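Local coordinates for protein ceramide very long chain fatty acid hydroxylase SCS7 (Saccharomyces cerevisiae, PDB 4ZR1) that hydroxylates the very long chain fatty acid of ceramides, probably at C-2, in the endoplasmic reticulum membrane, probably with a dimetal centre, at residues 180-185 and 234-239; 185-190 and 227-232; 176-181 and 253-258. All blocks are in the same frame, centred on the assembly; numbering follows the deposited sequence.

Contact 1 (180-185 and 234-239); sequences LPMDKY and FLHHSK. With ZN (zinc ion), chain C; BOG (octyl beta-D-glucopyranoside), chain G; BOG (octyl beta-D-glucopyranoside), chain H.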
loop_
_atom_site.group_PDB
_atom_site.type_symbol
_atom_site.label_atom_id
_atom_site.label_comp_id
_atom_site.label_asym_id
_atom_site.label_seq_id
_atom_site.Cartn_x
_atom_site.Cartn_y
_atom_site.Cartn_z
ATOM N N LEU A 180 4.842 -8.343 3.844
ATOM C CA LEU A 180 6.240 -8.270 3.404
ATOM C C LEU A 180 6.710 -6.888 2.927
ATOM O O LEU A 180 6.987 -6.694 1.740
ATOM C CB LEU A 180 6.491 -9.291 2.302
ATOM C CG LEU A 180 6.297 -10.762 2.697
ATOM C CD1 LEU A 180 5.348 -11.445 1.734
ATOM C CD2 LEU A 180 7.633 -11.475 2.742
ATOM N N PRO A 181 6.866 -5.946 3.873
ATOM C CA PRO A 181 7.232 -4.532 3.692
ATOM C C PRO A 181 8.466 -4.301 2.811
ATOM O O PRO A 181 8.476 -3.399 1.969
ATOM C CB PRO A 181 7.521 -4.066 5.119
ATOM C CG PRO A 181 6.841 -5.036 5.997
ATOM C CD PRO A 181 6.887 -6.335 5.294
ATOM N N MET A 182 9.497 -5.116 3.004
ATOM C CA MET A 182 10.750 -4.946 2.280
ATOM C C MET A 182 10.872 -5.804 1.029
ATOM O O MET A 182 11.973 -5.974 0.516
ATOM C CB MET A 182 11.933 -5.239 3.202
ATOM C CG MET A 182 12.150 -4.149 4.214
ATOM S SD MET A 182 12.383 -2.567 3.380
ATOM C CE MET A 182 11.344 -1.540 4.426
ATOM N N ASP A 183 9.761 -6.334 0.524
ATOM C CA ASP A 183 9.785 -6.991 -0.791
ATOM C C ASP A 183 9.741 -5.932 -1.886
ATOM O O ASP A 183 8.660 -5.447 -2.246
ATOM C CB ASP A 183 8.613 -7.968 -0.957
ATOM C CG ASP A 183 8.652 -8.717 -2.297
ATOM O OD1 ASP A 183 9.368 -8.288 -3.226
ATOM O OD2 ASP A 183 7.960 -9.744 -2.429
ATOM N N LYS A 184 10.905 -5.612 -2.449
ATOM C CA LYS A 184 11.023 -4.485 -3.374
ATOM C C LYS A 184 10.187 -4.642 -4.653
ATOM O O LYS A 184 9.987 -3.676 -5.388
ATOM C CB LYS A 184 12.494 -4.242 -3.728
ATOM C CG LYS A 184 13.174 -5.385 -4.462
ATOM C CD LYS A 184 14.668 -5.111 -4.660
ATOM C CE LYS A 184 15.373 -6.296 -5.320
ATOM N NZ LYS A 184 16.834 -6.073 -5.508
ATOM N N TYR A 185 9.658 -5.833 -4.908
ATOM C CA TYR A 185 8.837 -5.999 -6.102
ATOM C C TYR A 185 7.357 -6.172 -5.799
ATOM O O TYR A 185 6.574 -6.415 -6.707
ATOM C CB TYR A 185 9.323 -7.179 -6.930
ATOM C CG TYR A 185 10.685 -6.964 -7.557
ATOM C CD1 TYR A 185 10.828 -6.254 -8.740
ATOM C CD2 TYR A 185 11.820 -7.497 -6.977
ATOM C CE1 TYR A 185 12.068 -6.074 -9.314
ATOM C CE2 TYR A 185 13.057 -7.320 -7.543
ATOM C CZ TYR A 185 13.182 -6.613 -8.708
ATOM O OH TYR A 185 14.436 -6.449 -9.255
ATOM N N PHE A 234 10.184 4.750 -1.957
ATOM C CA PHE A 234 11.478 5.211 -1.477
ATOM C C PHE A 234 11.446 5.481 0.019
ATOM O O PHE A 234 12.489 5.587 0.663
ATOM C CB PHE A 234 11.939 6.432 -2.279
ATOM C CG PHE A 234 12.309 6.092 -3.702
ATOM C CD1 PHE A 234 13.372 5.233 -3.965
ATOM C CD2 PHE A 234 11.583 6.595 -4.768
ATOM C CE1 PHE A 234 13.706 4.889 -5.267
ATOM C CE2 PHE A 234 11.913 6.258 -6.073
ATOM C CZ PHE A 234 12.974 5.407 -6.322
ATOM N N LEU A 235 10.246 5.530 0.579
ATOM C CA LEU A 235 10.098 5.541 2.025
ATOM C C LEU A 235 10.606 4.235 2.647
ATOM O O LEU A 235 11.155 4.241 3.745
ATOM C CB LEU A 235 8.641 5.769 2.412
ATOM C CG LEU A 235 8.055 7.160 2.207
ATOM C CD1 LEU A 235 6.684 7.201 2.863
ATOM C CD2 LEU A 235 8.970 8.228 2.796
ATOM N N HIS A 236 10.419 3.119 1.950
ATOM C CA HIS A 236 10.865 1.818 2.454
ATOM C C HIS A 236 12.312 1.507 2.089
ATOM O O HIS A 236 13.071 0.983 2.908
ATOM C CB HIS A 236 9.978 0.688 1.914
ATOM C CG HIS A 236 8.640 0.605 2.573
ATOM N ND1 HIS A 236 8.448 -0.025 3.780
ATOM C CD2 HIS A 236 7.429 1.074 2.190
ATOM C CE1 HIS A 236 7.174 0.065 4.119
ATOM N NE2 HIS A 236 6.534 0.723 3.171
ATOM N N HIS A 237 12.684 1.825 0.855
ATOM C CA HIS A 237 13.927 1.326 0.291
ATOM C C HIS A 237 14.994 2.390 0.019
ATOM O O HIS A 237 15.731 2.302 -0.965
ATOM C CB HIS A 237 13.610 0.559 -0.993
ATOM C CG HIS A 237 12.832 -0.697 -0.756
ATOM N ND1 HIS A 237 11.524 -0.855 -1.157
ATOM C CD2 HIS A 237 13.174 -1.848 -0.127
ATOM C CE1 HIS A 237 11.099 -2.056 -0.806
ATOM N NE2 HIS A 237 12.082 -2.678 -0.179
ATOM N N SER A 238 15.107 3.375 0.901
ATOM C CA SER A 238 16.032 4.469 0.639
ATOM C C SER A 238 16.327 5.364 1.836
ATOM O O SER A 238 15.428 5.701 2.605
ATOM C CB SER A 238 15.490 5.336 -0.496
ATOM O OG SER A 238 16.219 6.543 -0.582
ATOM N N LYS A 239 17.592 5.752 1.980
ATOM C CA LYS A 239 17.947 6.845 2.878
ATOM C C LYS A 239 17.625 8.151 2.149
ATOM O O LYS A 239 18.267 8.522 1.172
ATOM C CB LYS A 239 19.421 6.771 3.313
ATOM C CG LYS A 239 20.460 6.828 2.196
ATOM C CD LYS A 239 21.840 7.147 2.749
ATOM C CE LYS A 239 22.321 8.511 2.268
ATOM N NZ LYS A 239 23.546 8.973 2.980
HETATM ZN ZN ZN C . 4.451 0.882 3.093
HETATM C C1 BOG G . 17.339 8.705 -3.710
HETATM O O1 BOG G . 15.936 8.585 -3.704
HETATM C C2 BOG G . 17.916 7.720 -2.721
HETATM O O2 BOG G . 17.460 8.060 -1.434
HETATM C C3 BOG G . 19.425 7.774 -2.730
HETATM O O3 BOG G . 19.927 6.694 -1.976
HETATM C C4 BOG G . 19.941 7.703 -4.150
HETATM O O4 BOG G . 21.316 8.009 -4.155
HETATM C C5 BOG G . 19.206 8.722 -4.990
HETATM O O5 BOG G . 17.834 8.411 -4.995
HETATM C C6 BOG G . 19.746 8.723 -6.404
HETATM O O6 BOG G . 20.173 7.425 -6.757
HETATM C "C1'" BOG G . 15.232 9.711 -3.232
HETATM C "C2'" BOG G . 13.852 9.707 -3.854
HETATM C "C3'" BOG G . 12.994 10.802 -3.259
HETATM C "C4'" BOG G . 11.961 11.242 -4.274
HETATM C "C5'" BOG G . 10.921 10.161 -4.465
HETATM C "C6'" BOG G . 9.547 10.791 -4.389
HETATM C "C7'" BOG G . 9.129 11.317 -5.747
HETATM C "C8'" BOG G . 7.706 11.813 -5.652
HETATM C C1 BOG H . 17.784 4.840 -8.191
HETATM O O1 BOG H . 17.706 6.245 -8.260
HETATM C C2 BOG H . 19.131 4.346 -8.680
HETATM O O2 BOG H . 19.345 4.767 -10.009
HETATM C C3 BOG H . 19.155 2.832 -8.635
HETATM O O3 BOG H . 20.458 2.361 -8.889
HETATM C C4 BOG H . 18.698 2.343 -7.277
HETATM O O4 BOG H . 18.533 0.943 -7.323
HETATM C C5 BOG H . 17.398 3.023 -6.887
HETATM O O5 BOG H . 17.582 4.419 -6.865
HETATM C C6 BOG H . 16.954 2.564 -5.514
HETATM O O6 BOG H . 15.974 1.562 -5.642
HETATM C "C1'" BOG H . 16.529 6.779 -7.694
HETATM C "C2'" BOG H . 15.776 7.605 -8.716
HETATM C "C3'" BOG H . 14.579 8.254 -8.049
HETATM C "C4'" BOG H . 13.573 8.711 -9.088
HETATM C "C5'" BOG H . 12.182 8.595 -8.500
HETATM C "C6'" BOG H . 11.283 9.706 -9.000
HETATM C "C7'" BOG H . 10.537 9.259 -10.241
HETATM C "C8'" BOG H . 9.400 10.225 -10.512
#
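The His237 ring is covered on one face by Lys184 and on the other by the CB of His236, its own neighbour. Lys184 CB makes the CH-pi contact, 4.1 Å from the centroid of the His237 ring and 21° off the ring normal. At the edge of the same ring, NE2 points at the main chain of Met182. Its bond to Met182 O is nearly straight, at 166°, but long and weak, with 3.4 Å from His237 NE2 to Met182 O. The Met182 sulfur approaches the His237 ring obliquely, with SD 3.6 Å from NE2. The His236 ring has Pro181 O over one face, toward the rim. Met182 CE lies in its plane, 3.3 Å from His236 ND1. The Met182 chain is bent at chi2 (-57°) and again at chi3, which brings CE to the edge of the ring. At the far edge of the His236 ring, NE2 binds a zinc ion at 2.1 Å. This is one of the two zinc ions that probably form the catalytic centre of this member of the sterol desaturase family, and His177, His232, His251 and His255 complete its site. The loop 180-185 thus supplies second-shell contacts to a zinc ligand. A type I turn from Leu180 to Asp183 shapes this loop. Next comes an Asx turn, in which Asp183 OD1 accepts from Tyr185 N at 3.0 Å. Asp183 OD2 forms a salt bridge with Arg186, and OD1 also bonds Ser88. Tyr256 of helix 242-256 touches Met182.

Contact 2 (185-190 and 227-232); sequences YRLVMP and CYDECH. With ZN (zinc ion), chain C; BOG (octyl beta-D-glucopyranoside), chain E; BOG (octyl beta-D-glucopyranoside), chain G.
Asp229 OD2 accepts the backbone N-H of Met189 at 2.9 Å and also bonds a residue just beyond these segments. The bond from Met189 is almost straight (173°) and arrives on the syn side of the carboxylate, 24° out of its plane. Asp229 OD1 rests on Val188, 3.3 Å from its CA, so the carboxylate lies against two successive residues of the loop. With an alanine at Asp229, Met189 N is likely to lose its acceptor and the loop its hold on the helix. One turn on, Leu187 covers one face of the His232 ring. Its CD2 stands 3.7 Å from the centroid of the His232 ring, a CH-pi contact. Leu187 CG is anti to the backbone N (chi1 -171°), and chi2 then sets CD2 over the ring. His232 NE2 binds zinc at 2.3 Å, so Leu187 is an apolar second-shell neighbour. A bound octyl glucoside donates to two loop carbonyls: O3 to Leu187 O at 2.7 Å, O2 to Arg186 O at 2.9 Å. The loop 185-190 leads into helix 191-208, with Pro190 at the N-cap, and lies along helix 211-236. Val107 of helix 106-125 touches Val188 and Asp229, while Phe194 and Leu197 of helix 191-208 touch Met189.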
loop_
_atom_site.group_PDB
_atom_site.type_symbol
_atom_site.label_atom_id
_atom_site.label_comp_id
_atom_site.label_asym_id
_atom_site.label_seq_id
_atom_site.Cartn_x
_atom_site.Cartn_y
_atom_site.Cartn_z
ATOM N N TYR A 185 9.658 -5.833 -4.908
ATOM C CA TYR A 185 8.837 -5.999 -6.102
ATOM C C TYR A 185 7.357 -6.172 -5.799
ATOM O O TYR A 185 6.574 -6.415 -6.707
ATOM C CB TYR A 185 9.323 -7.179 -6.930
ATOM C CG TYR A 185 10.685 -6.964 -7.557
ATOM C CD1 TYR A 185 10.828 -6.254 -8.740
ATOM C CD2 TYR A 185 11.820 -7.497 -6.977
ATOM C CE1 TYR A 185 12.068 -6.074 -9.314
ATOM C CE2 TYR A 185 13.057 -7.320 -7.543
ATOM C CZ TYR A 185 13.182 -6.613 -8.708
ATOM O OH TYR A 185 14.436 -6.449 -9.255
ATOM N N ARG A 186 6.969 -6.021 -4.538
ATOM C CA ARG A 186 5.560 -6.097 -4.173
ATOM C C ARG A 186 5.121 -4.883 -3.378
ATOM O O ARG A 186 4.314 -4.995 -2.456
ATOM C CB ARG A 186 5.275 -7.364 -3.360
ATOM C CG ARG A 186 4.911 -8.575 -4.199
ATOM C CD ARG A 186 6.117 -9.115 -4.930
ATOM N NE ARG A 186 5.789 -10.353 -5.623
ATOM C CZ ARG A 186 6.021 -11.569 -5.136
ATOM N NH1 ARG A 186 6.606 -11.725 -3.947
ATOM N NH2 ARG A 186 5.671 -12.632 -5.844
ATOM N N LEU A 187 5.659 -3.722 -3.726
ATOM C CA LEU A 187 5.294 -2.492 -3.050
ATOM C C LEU A 187 4.403 -1.648 -3.958
ATOM O O LEU A 187 3.240 -1.405 -3.638
ATOM C CB LEU A 187 6.550 -1.725 -2.617
ATOM C CG LEU A 187 6.403 -0.504 -1.707
ATOM C CD1 LEU A 187 7.706 -0.195 -0.978
ATOM C CD2 LEU A 187 5.974 0.705 -2.518
ATOM N N VAL A 188 4.938 -1.194 -5.087
ATOM C CA VAL A 188 4.127 -0.365 -5.962
ATOM C C VAL A 188 3.053 -1.213 -6.613
ATOM O O VAL A 188 3.114 -2.439 -6.596
ATOM C CB VAL A 188 4.945 0.348 -7.042
ATOM C CG1 VAL A 188 6.126 1.105 -6.403
ATOM C CG2 VAL A 188 5.409 -0.629 -8.096
ATOM N N MET A 189 2.052 -0.545 -7.161
ATOM C CA MET A 189 0.896 -1.225 -7.707
ATOM C C MET A 189 1.211 -1.738 -9.087
ATOM O O MET A 189 1.788 -1.031 -9.903
ATOM C CB MET A 189 -0.305 -0.290 -7.774
ATOM C CG MET A 189 -0.647 0.369 -6.461
ATOM S SD MET A 189 -2.164 1.311 -6.643
ATOM C CE MET A 189 -3.095 0.143 -7.613
ATOM N N PRO A 190 0.841 -2.984 -9.356
ATOM C CA PRO A 190 0.964 -3.483 -10.724
ATOM C C PRO A 190 -0.054 -2.792 -11.618
ATOM O O PRO A 190 -1.180 -2.579 -11.166
ATOM C CB PRO A 190 0.669 -4.979 -10.575
ATOM C CG PRO A 190 -0.076 -5.096 -9.337
ATOM C CD PRO A 190 0.431 -4.037 -8.418
ATOM N N CYS A 227 3.347 10.112 -8.025
ATOM C CA CYS A 227 4.164 10.667 -6.957
ATOM C C CYS A 227 4.012 9.843 -5.686
ATOM O O CYS A 227 4.998 9.553 -5.014
ATOM C CB CYS A 227 3.798 12.127 -6.702
ATOM S SG CYS A 227 4.223 13.233 -8.071
ATOM N N TYR A 228 2.778 9.460 -5.368
ATOM C CA TYR A 228 2.491 8.613 -4.210
ATOM C C TYR A 228 3.269 7.281 -4.170
ATOM O O TYR A 228 3.921 6.967 -3.167
ATOM C CB TYR A 228 0.988 8.310 -4.143
ATOM C CG TYR A 228 0.668 7.014 -3.414
ATOM C CD1 TYR A 228 0.647 6.961 -2.023
ATOM C CD2 TYR A 228 0.386 5.846 -4.118
ATOM C CE1 TYR A 228 0.364 5.780 -1.353
ATOM C CE2 TYR A 228 0.096 4.671 -3.465
ATOM C CZ TYR A 228 0.093 4.638 -2.079
ATOM O OH TYR A 228 -0.193 3.457 -1.419
ATOM N N ASP A 229 3.186 6.496 -5.246
ATOM C CA ASP A 229 3.738 5.141 -5.262
ATOM C C ASP A 229 5.253 5.193 -5.268
ATOM O O ASP A 229 5.905 4.358 -4.648
ATOM C CB ASP A 229 3.244 4.355 -6.480
ATOM C CG ASP A 229 2.682 2.965 -6.120
ATOM O OD1 ASP A 229 2.793 2.513 -4.952
ATOM O OD2 ASP A 229 2.117 2.320 -7.036
ATOM N N GLU A 230 5.809 6.166 -5.991
ATOM C CA GLU A 230 7.249 6.396 -5.986
ATOM C C GLU A 230 7.688 6.839 -4.604
ATOM O O GLU A 230 8.629 6.290 -4.040
ATOM C CB GLU A 230 7.640 7.433 -7.026
ATOM C CG GLU A 230 7.373 6.965 -8.439
ATOM C CD GLU A 230 8.023 5.625 -8.735
ATOM O OE1 GLU A 230 9.258 5.566 -8.852
ATOM O OE2 GLU A 230 7.298 4.624 -8.831
ATOM N N CYS A 231 6.987 7.822 -4.050
ATOM C CA CYS A 231 7.239 8.219 -2.679
ATOM C C CYS A 231 7.165 6.988 -1.774
ATOM O O CYS A 231 8.118 6.678 -1.050
ATOM C CB CYS A 231 6.245 9.282 -2.217
ATOM S SG CYS A 231 6.571 9.890 -0.541
ATOM N N HIS A 232 6.040 6.277 -1.849
ATOM C CA HIS A 232 5.821 5.082 -1.040
ATOM C C HIS A 232 6.987 4.109 -1.131
ATOM O O HIS A 232 7.475 3.630 -0.114
ATOM C CB HIS A 232 4.541 4.377 -1.462
ATOM C CG HIS A 232 4.186 3.227 -0.583
ATOM N ND1 HIS A 232 3.300 2.245 -0.961
ATOM C CD2 HIS A 232 4.599 2.906 0.666
ATOM C CE1 HIS A 232 3.186 1.361 0.016
ATOM N NE2 HIS A 232 3.966 1.736 1.012
HETATM ZN ZN ZN C . 4.451 0.882 3.093
HETATM C C1 BOG E . 0.029 -4.939 -4.387
HETATM O O1 BOG E . 0.688 -5.885 -5.202
HETATM C C2 BOG E . 1.044 -4.311 -3.463
HETATM O O2 BOG E . 1.465 -5.306 -2.560
HETATM C C3 BOG E . 0.405 -3.208 -2.650
HETATM O O3 BOG E . 1.351 -2.447 -1.933
HETATM C C4 BOG E . -0.427 -2.301 -3.504
HETATM O O4 BOG E . -1.167 -1.475 -2.637
HETATM C C5 BOG E . -1.371 -3.126 -4.337
HETATM O O5 BOG E . -0.608 -3.963 -5.180
HETATM C C6 BOG E . -2.257 -2.159 -5.107
HETATM O O6 BOG E . -2.701 -2.690 -6.336
HETATM C "C1'" BOG E . 0.032 -7.131 -5.315
HETATM C "C2'" BOG E . 0.821 -8.085 -6.189
HETATM C "C3'" BOG E . -0.140 -9.086 -6.797
HETATM C "C4'" BOG E . -0.082 -9.077 -8.314
HETATM C "C5'" BOG E . -1.460 -9.339 -8.896
HETATM C "C6'" BOG E . -1.337 -9.750 -10.344
HETATM C "C7'" BOG E . -2.706 -9.838 -10.977
HETATM C "C8'" BOG E . -3.368 -11.132 -10.562
HETATM C C1 BOG G . 17.339 8.705 -3.710
HETATM O O1 BOG G . 15.936 8.585 -3.704
HETATM C C2 BOG G . 17.916 7.720 -2.721
HETATM O O2 BOG G . 17.460 8.060 -1.434
HETATM C C3 BOG G . 19.425 7.774 -2.730
HETATM O O3 BOG G . 19.927 6.694 -1.976
HETATM C C4 BOG G . 19.941 7.703 -4.150
HETATM O O4 BOG G . 21.316 8.009 -4.155
HETATM C C5 BOG G . 19.206 8.722 -4.990
HETATM O O5 BOG G . 17.834 8.411 -4.995
HETATM C C6 BOG G . 19.746 8.723 -6.404
HETATM O O6 BOG G . 20.173 7.425 -6.757
HETATM C "C1'" BOG G . 15.232 9.711 -3.232
HETATM C "C2'" BOG G . 13.852 9.707 -3.854
HETATM C "C3'" BOG G . 12.994 10.802 -3.259
HETATM C "C4'" BOG G . 11.961 11.242 -4.274
HETATM C "C5'" BOG G . 10.921 10.161 -4.465
HETATM C "C6'" BOG G . 9.547 10.791 -4.389
HETATM C "C7'" BOG G . 9.129 11.317 -5.747
HETATM C "C8'" BOG G . 7.706 11.813 -5.652
#

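Contact 3 (176-181 and 253-258); sequences CHHYLP and EHHYKN. With ZN (zinc ion), chain C; ZN (zinc ion), chain D; BOG (octyl beta-D-glucopyranoside), chain E.
His177 and His255 meet at nearly a right angle, their ring planes 84° apart, and both hold one zinc ion. This metal lies 2.3 Å from His177 NE2 and 2.0 Å from His255 NE2. His178 and His254 repeat the arrangement at the second zinc, with planes at 76°. That metal lies 2.3 Å from His178 NE2 and 2.2 Å from His254 NE2. Between the pairs, His255 ND1 sits over the centre of the His178 ring, 4.0 Å from His178 ND1, with the planes inclined at 37°. His177 and His254 carry CG anti to the backbone N, whereas His255 has CG anti to the carbonyl carbon. The Tyr256 hydroxyl abuts the proline, with OH 3.3 Å from Pro181 CB. Adjacent histidines on each helix serve different metals. His155 and His174 also bind the second zinc, His251 the first. The contact joins the C-terminal ends of helices 164-179 and 242-256, while helix 211-236 brings His232 and His236 to the first zinc and helix 128-154 brings His150 to the second.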
loop_
_atom_site.group_PDB
_atom_site.type_symbol
_atom_site.label_atom_id
_atom_site.label_comp_id
_atom_site.label_asym_id
_atom_site.label_seq_id
_atom_site.Cartn_x
_atom_site.Cartn_y
_atom_site.Cartn_z
ATOM N N CYS A 176 -0.458 -8.032 1.521
ATOM C CA CYS A 176 0.854 -8.576 1.180
ATOM C C CYS A 176 1.969 -7.588 1.517
ATOM O O CYS A 176 3.048 -7.955 1.992
ATOM C CB CYS A 176 0.910 -8.934 -0.306
ATOM S SG CYS A 176 2.423 -9.779 -0.794
ATOM N N HIS A 177 1.699 -6.318 1.277
ATOM C CA HIS A 177 2.702 -5.308 1.512
ATOM C C HIS A 177 2.989 -5.172 3.019
ATOM O O HIS A 177 4.132 -4.964 3.427
ATOM C CB HIS A 177 2.260 -3.980 0.900
ATOM C CG HIS A 177 3.185 -2.851 1.213
ATOM N ND1 HIS A 177 4.515 -2.864 0.859
ATOM C CD2 HIS A 177 2.985 -1.695 1.886
ATOM C CE1 HIS A 177 5.092 -1.757 1.284
ATOM N NE2 HIS A 177 4.185 -1.031 1.910
ATOM N N HIS A 178 1.957 -5.311 3.846
ATOM C CA HIS A 178 2.147 -5.318 5.294
ATOM C C HIS A 178 2.797 -6.615 5.747
ATOM O O HIS A 178 3.601 -6.639 6.675
ATOM C CB HIS A 178 0.819 -5.119 6.016
ATOM C CG HIS A 178 0.475 -3.682 6.251
ATOM N ND1 HIS A 178 0.590 -3.079 7.484
ATOM C CD2 HIS A 178 0.035 -2.721 5.401
ATOM C CE1 HIS A 178 0.227 -1.812 7.388
ATOM N NE2 HIS A 178 -0.107 -1.569 6.136
ATOM N N TYR A 179 2.438 -7.702 5.082
ATOM C CA TYR A 179 3.036 -8.983 5.368
ATOM C C TYR A 179 4.517 -8.947 4.992
ATOM O O TYR A 179 5.357 -9.438 5.748
ATOM C CB TYR A 179 2.281 -10.088 4.625
ATOM C CG TYR A 179 2.651 -11.496 5.025
ATOM C CD1 TYR A 179 2.478 -11.941 6.332
ATOM C CD2 TYR A 179 3.130 -12.399 4.084
ATOM C CE1 TYR A 179 2.804 -13.240 6.697
ATOM C CE2 TYR A 179 3.462 -13.701 4.437
ATOM C CZ TYR A 179 3.299 -14.117 5.742
ATOM O OH TYR A 179 3.633 -15.412 6.084
ATOM N N LEU A 180 4.842 -8.343 3.844
ATOM C CA LEU A 180 6.240 -8.270 3.404
ATOM C C LEU A 180 6.710 -6.888 2.927
ATOM O O LEU A 180 6.987 -6.694 1.740
ATOM C CB LEU A 180 6.491 -9.291 2.302
ATOM C CG LEU A 180 6.297 -10.762 2.697
ATOM C CD1 LEU A 180 5.348 -11.445 1.734
ATOM C CD2 LEU A 180 7.633 -11.475 2.742
ATOM N N PRO A 181 6.866 -5.946 3.873
ATOM C CA PRO A 181 7.232 -4.532 3.692
ATOM C C PRO A 181 8.466 -4.301 2.811
ATOM O O PRO A 181 8.476 -3.399 1.969
ATOM C CB PRO A 181 7.521 -4.066 5.119
ATOM C CG PRO A 181 6.841 -5.036 5.997
ATOM C CD PRO A 181 6.887 -6.335 5.294
ATOM N N GLU A 253 6.178 3.718 10.877
ATOM C CA GLU A 253 5.470 3.427 12.119
ATOM C C GLU A 253 4.072 2.892 11.823
ATOM O O GLU A 253 3.493 2.166 12.631
ATOM C CB GLU A 253 5.391 4.661 13.016
ATOM C CG GLU A 253 6.687 4.990 13.721
ATOM C CD GLU A 253 6.543 6.158 14.668
ATOM O OE1 GLU A 253 5.405 6.654 14.842
ATOM O OE2 GLU A 253 7.571 6.582 15.236
ATOM N N HIS A 254 3.533 3.251 10.663
ATOM C CA HIS A 254 2.267 2.680 10.227
ATOM C C HIS A 254 2.422 1.171 10.025
ATOM O O HIS A 254 1.485 0.395 10.198
ATOM C CB HIS A 254 1.790 3.344 8.937
ATOM C CG HIS A 254 0.690 2.598 8.254
ATOM N ND1 HIS A 254 -0.638 2.761 8.587
ATOM C CD2 HIS A 254 0.723 1.665 7.274
ATOM C CE1 HIS A 254 -1.377 1.966 7.835
ATOM N NE2 HIS A 254 -0.575 1.291 7.029
ATOM N N HIS A 255 3.630 0.773 9.657
ATOM C CA HIS A 255 3.968 -0.620 9.446
ATOM C C HIS A 255 4.342 -1.337 10.752
ATOM O O HIS A 255 3.789 -2.383 11.074
ATOM C CB HIS A 255 5.123 -0.721 8.445
ATOM C CG HIS A 255 4.701 -0.561 7.018
ATOM N ND1 HIS A 255 4.050 -1.553 6.318
ATOM C CD2 HIS A 255 4.840 0.475 6.157
ATOM C CE1 HIS A 255 3.799 -1.135 5.091
ATOM N NE2 HIS A 255 4.269 0.093 4.967
ATOM N N TYR A 256 5.278 -0.769 11.506
ATOM C CA TYR A 256 5.877 -1.485 12.625
ATOM C C TYR A 256 5.454 -0.989 14.007
ATOM O O TYR A 256 6.146 -1.243 14.990
ATOM C CB TYR A 256 7.399 -1.414 12.525
ATOM C CG TYR A 256 7.955 -1.843 11.192
ATOM C CD1 TYR A 256 8.203 -3.185 10.914
ATOM C CD2 TYR A 256 8.242 -0.906 10.212
ATOM C CE1 TYR A 256 8.719 -3.575 9.687
ATOM C CE2 TYR A 256 8.753 -1.282 8.994
ATOM C CZ TYR A 256 8.990 -2.614 8.733
ATOM O OH TYR A 256 9.503 -2.967 7.512
ATOM N N LYS A 257 4.326 -0.291 14.094
ATOM C CA LYS A 257 3.854 0.203 15.386
ATOM C C LYS A 257 2.328 0.250 15.479
ATOM O O LYS A 257 1.736 -0.294 16.420
ATOM C CB LYS A 257 4.434 1.589 15.658
ATOM C CG LYS A 257 4.012 2.196 16.981
ATOM C CD LYS A 257 4.768 3.486 17.234
ATOM C CE LYS A 257 4.429 4.093 18.584
ATOM N NZ LYS A 257 5.213 5.342 18.802
ATOM N N ASN A 258 1.696 0.897 14.501
ATOM C CA ASN A 258 0.244 1.051 14.494
ATOM C C ASN A 258 -0.297 1.243 13.075
ATOM O O ASN A 258 -0.006 2.253 12.432
ATOM C CB ASN A 258 -0.161 2.241 15.380
ATOM C CG ASN A 258 -1.638 2.224 15.760
ATOM O OD1 ASN A 258 -2.503 1.915 14.941
ATOM N ND2 ASN A 258 -1.925 2.552 17.017
HETATM ZN ZN ZN C . 4.451 0.882 3.093
HETATM ZN ZN ZN D . -1.307 0.224 5.311
HETATM C C1 BOG E . 0.029 -4.939 -4.387
HETATM O O1 BOG E . 0.688 -5.885 -5.202
HETATM C C2 BOG E . 1.044 -4.311 -3.463
HETATM O O2 BOG E . 1.465 -5.306 -2.560
HETATM C C3 BOG E . 0.405 -3.208 -2.650
HETATM O O3 BOG E . 1.351 -2.447 -1.933
HETATM C C4 BOG E . -0.427 -2.301 -3.504
HETATM O O4 BOG E . -1.167 -1.475 -2.637
HETATM C C5 BOG E . -1.371 -3.126 -4.337
HETATM O O5 BOG E . -0.608 -3.963 -5.180
HETATM C C6 BOG E . -2.257 -2.159 -5.107
HETATM O O6 BOG E . -2.701 -2.690 -6.336
HETATM C "C1'" BOG E . 0.032 -7.131 -5.315
HETATM C "C2'" BOG E . 0.821 -8.085 -6.189
HETATM C "C3'" BOG E . -0.140 -9.086 -6.797
HETATM C "C4'" BOG E . -0.082 -9.077 -8.314
HETATM C "C5'" BOG E . -1.460 -9.339 -8.896
HETATM C "C6'" BOG E . -1.337 -9.750 -10.344
HETATM C "C7'" BOG E . -2.706 -9.838 -10.977
HETATM C "C8'" BOG E . -3.368 -11.132 -10.562
#

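How the contacts relate
Contacts 1 and 2 lie about 9 Å apart between centres, contacts 1 and 3 about 11 Å, and contacts 2 and 3 about 14 Å. In the order 3, 1, 2 the first segments overlap end to end, from helix 164-179 to the start of helix 191-208. The second segments come from helix 211-236 in contacts 1 and 2, and from the next helix, 242-256, in contact 3. Along the chain contact 2 falls inside contacts 1 and 3, apart from Tyr185, shared with contact 1. All three reach the same zinc ion, and Leu187 packs on His236 and His177. Loop 180-190 borders the metal centre, probably at the cytoplasmic end of the transmembrane helices.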